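Local coordinates for lysyl-trna-dependent l-ysyl-phosphatidylgycerol synthase (Bacillus licheniformis, PDB 4V36), which probably transfers lysine from lysyl-tRNA to phosphatidylglycerol, a lipid modification linked to bacterial resistance, at residues F94-R99 with R307-A312. Residues are numbered along the deposited sequence; the frame is centred on the assembly and turned at random.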
loop_
_atom_site.group_PDB
_atom_site.type_symbol
_atom_site.label_atom_id
_atom_site.label_comp_id
_atom_site.label_asym_id
_atom_site.label_seq_id
_atom_site.Cartn_x
_atom_site.Cartn_y
_atom_site.Cartn_z
ATOM N N PHE A 94 4.812 -7.103 -13.528
ATOM C CA PHE A 94 3.724 -6.358 -12.906
ATOM C C PHE A 94 3.507 -6.832 -11.472
ATOM O O PHE A 94 3.287 -8.017 -11.226
ATOM C CB PHE A 94 2.434 -6.502 -13.719
ATOM C CG PHE A 94 2.517 -5.908 -15.098
ATOM C CD1 PHE A 94 2.975 -6.662 -16.167
ATOM C CD2 PHE A 94 2.142 -4.595 -15.323
ATOM C CE1 PHE A 94 3.054 -6.116 -17.435
ATOM C CE2 PHE A 94 2.219 -4.043 -16.589
ATOM C CZ PHE A 94 2.677 -4.805 -17.646
ATOM N N TYR A 95 3.565 -5.897 -10.530
ATOM C CA TYR A 95 3.494 -6.237 -9.115
ATOM C C TYR A 95 2.215 -5.725 -8.455
ATOM O O TYR A 95 1.879 -4.546 -8.559
ATOM C CB TYR A 95 4.722 -5.688 -8.388
ATOM C CG TYR A 95 4.708 -5.912 -6.896
ATOM C CD1 TYR A 95 4.801 -7.190 -6.363
ATOM C CD2 TYR A 95 4.616 -4.841 -6.018
ATOM C CE1 TYR A 95 4.792 -7.396 -4.996
ATOM C CE2 TYR A 95 4.610 -5.036 -4.651
ATOM C CZ TYR A 95 4.696 -6.316 -4.145
ATOM O OH TYR A 95 4.686 -6.511 -2.783
ATOM N N GLN A 96 1.518 -6.631 -7.773
ATOM C CA GLN A 96 0.261 -6.339 -7.079
ATOM C C GLN A 96 -0.837 -5.827 -8.008
ATOM O O GLN A 96 -1.379 -4.740 -7.805
ATOM C CB GLN A 96 0.484 -5.334 -5.944
ATOM C CG GLN A 96 1.212 -5.908 -4.742
ATOM C CD GLN A 96 1.036 -5.063 -3.495
ATOM O OE1 GLN A 96 0.049 -4.342 -3.354
ATOM N NE2 GLN A 96 1.996 -5.148 -2.583
ATOM N N ILE A 97 -1.168 -6.622 -9.020
ATOM C CA ILE A 97 -2.330 -6.347 -9.855
ATOM C C ILE A 97 -3.524 -7.109 -9.294
ATOM O O ILE A 97 -3.367 -7.943 -8.403
ATOM C CB ILE A 97 -2.102 -6.751 -11.323
ATOM C CG1 ILE A 97 -2.064 -8.275 -11.460
ATOM C CG2 ILE A 97 -0.825 -6.116 -11.856
ATOM C CD1 ILE A 97 -1.962 -8.757 -12.888
ATOM N N GLU A 98 -4.713 -6.827 -9.815
ATOM C CA GLU A 98 -5.921 -7.480 -9.327
ATOM C C GLU A 98 -6.473 -8.464 -10.355
ATOM O O GLU A 98 -6.141 -8.389 -11.538
ATOM C CB GLU A 98 -6.976 -6.437 -8.957
ATOM C CG GLU A 98 -6.525 -5.479 -7.864
ATOM C CD GLU A 98 -7.609 -4.506 -7.448
ATOM O OE1 GLU A 98 -8.780 -4.720 -7.823
ATOM O OE2 GLU A 98 -7.287 -3.526 -6.744
ATOM N N ARG A 99 -7.315 -9.384 -9.891
ATOM C CA ARG A 99 -7.805 -10.481 -10.722
ATOM C C ARG A 99 -8.652 -10.013 -11.906
ATOM O O ARG A 99 -8.558 -10.570 -13.000
ATOM C CB ARG A 99 -8.611 -11.465 -9.868
ATOM C CG ARG A 99 -9.351 -12.526 -10.670
ATOM C CD ARG A 99 -9.844 -13.660 -9.786
ATOM N NE ARG A 99 -8.741 -14.460 -9.260
ATOM C CZ ARG A 99 -8.151 -15.446 -9.929
ATOM N NH1 ARG A 99 -8.555 -15.753 -11.155
ATOM N NH2 ARG A 99 -7.152 -16.123 -9.375
ATOM N N ARG A 307 -9.343 -9.303 -0.715
ATOM C CA ARG A 307 -9.155 -9.010 -2.131
ATOM C C ARG A 307 -7.729 -9.349 -2.556
ATOM O O ARG A 307 -6.773 -8.702 -2.129
ATOM C CB ARG A 307 -9.468 -7.543 -2.435
ATOM C CG ARG A 307 -9.331 -7.187 -3.908
ATOM C CD ARG A 307 -10.092 -5.919 -4.268
ATOM N NE ARG A 307 -9.510 -4.724 -3.668
ATOM C CZ ARG A 307 -10.183 -3.866 -2.908
ATOM N NH1 ARG A 307 -11.468 -4.068 -2.651
ATOM N NH2 ARG A 307 -9.572 -2.802 -2.404
ATOM N N GLY A 308 -7.599 -10.367 -3.400
ATOM C CA GLY A 308 -6.299 -10.879 -3.793
ATOM C C GLY A 308 -5.471 -9.947 -4.658
ATOM O O GLY A 308 -5.998 -9.222 -5.502
ATOM N N LYS A 309 -4.161 -9.970 -4.433
ATOM C CA LYS A 309 -3.214 -9.229 -5.256
ATOM C C LYS A 309 -2.267 -10.218 -5.927
ATOM O O LYS A 309 -1.859 -11.203 -5.313
ATOM C CB LYS A 309 -2.435 -8.214 -4.416
ATOM C CG LYS A 309 -3.313 -7.326 -3.547
ATOM C CD LYS A 309 -3.219 -5.866 -3.955
ATOM C CE LYS A 309 -3.780 -5.635 -5.347
ATOM N NZ LYS A 309 -3.743 -4.192 -5.720
ATOM N N TYR A 310 -1.920 -9.961 -7.183
ATOM C CA TYR A 310 -1.174 -10.940 -7.965
ATOM C C TYR A 310 0.095 -10.382 -8.595
ATOM O O TYR A 310 0.193 -9.191 -8.885
ATOM C CB TYR A 310 -2.068 -11.520 -9.065
ATOM C CG TYR A 310 -3.303 -12.219 -8.547
ATOM C CD1 TYR A 310 -4.472 -11.510 -8.296
ATOM C CD2 TYR A 310 -3.303 -13.588 -8.314
ATOM C CE1 TYR A 310 -5.605 -12.146 -7.824
ATOM C CE2 TYR A 310 -4.431 -14.232 -7.842
ATOM C CZ TYR A 310 -5.578 -13.507 -7.599
ATOM O OH TYR A 310 -6.700 -14.146 -7.127
ATOM N N LEU A 311 1.066 -11.265 -8.801
ATOM C CA LEU A 311 2.265 -10.933 -9.555
ATOM C C LEU A 311 2.117 -11.437 -10.984
ATOM O O LEU A 311 1.795 -12.604 -11.203
ATOM C CB LEU A 311 3.506 -11.547 -8.903
ATOM C CG LEU A 311 4.842 -11.294 -9.605
ATOM C CD1 LEU A 311 5.278 -9.849 -9.426
ATOM C CD2 LEU A 311 5.913 -12.243 -9.097
ATOM N N ALA A 312 2.340 -10.559 -11.954
ATOM C CA ALA A 312 2.277 -10.959 -13.354
ATOM C C ALA A 312 3.680 -11.157 -13.912
ATOM O O ALA A 312 4.456 -10.208 -14.030
ATOM C CB ALA A 312 1.512 -9.933 -14.173
HETATM O O HOH W 1 -8.302 -9.652 -6.925
#
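F94 and A312 form an antiparallel hydrogen-bonded pair, with A312 N to F94 O at 2.8 Å. I97 and Y310 form the next such pair. Q96 is the extra residue between them, and Q96 and I97 both face Y310 in a G1 beta bulge. Q96 has positive phi (60°), and there the chain turns a corner.

F94, I97, Y310 and A312 share one face. The small A312 CB fills the dip between F94 CB (3.6 Å) and the tip of I97, CD1. I97 CG1 lies against Y310 CB, and the two side chains cross at about a right angle. On the other face, L311 CD1 meets the edge of the Y95 ring.

R99 curls past one side of the Y310 ring at its hydroxyl end, with its CB near CE1. R99 then bends at chi3 (-69°), and its guanidinium stands almost upright to the ring (87°). R99 grips Y310 OH side-on through NE and NH2, each at 3.0 Å; the hydroxyl also bonds a bound TRS molecule, probably from the crystallisation liquor. One water bridges R99 N and G308 O.

K309 folds back at chi2 and chi3. Its NZ bonds Q96 O at 3.2 Å, from above the carbonyl plane. E98 runs alongside K309, in long salt bridges to K309 NZ and R307 NE; R307 NH2 pairs with E220.

Strands 91-97 and 305-313 are antiparallel neighbours in the mixed sheet of this acetyltransferase-clan domain, between strands 60-69 and 111-122. Helix 319-330 packs on Y95 and L311.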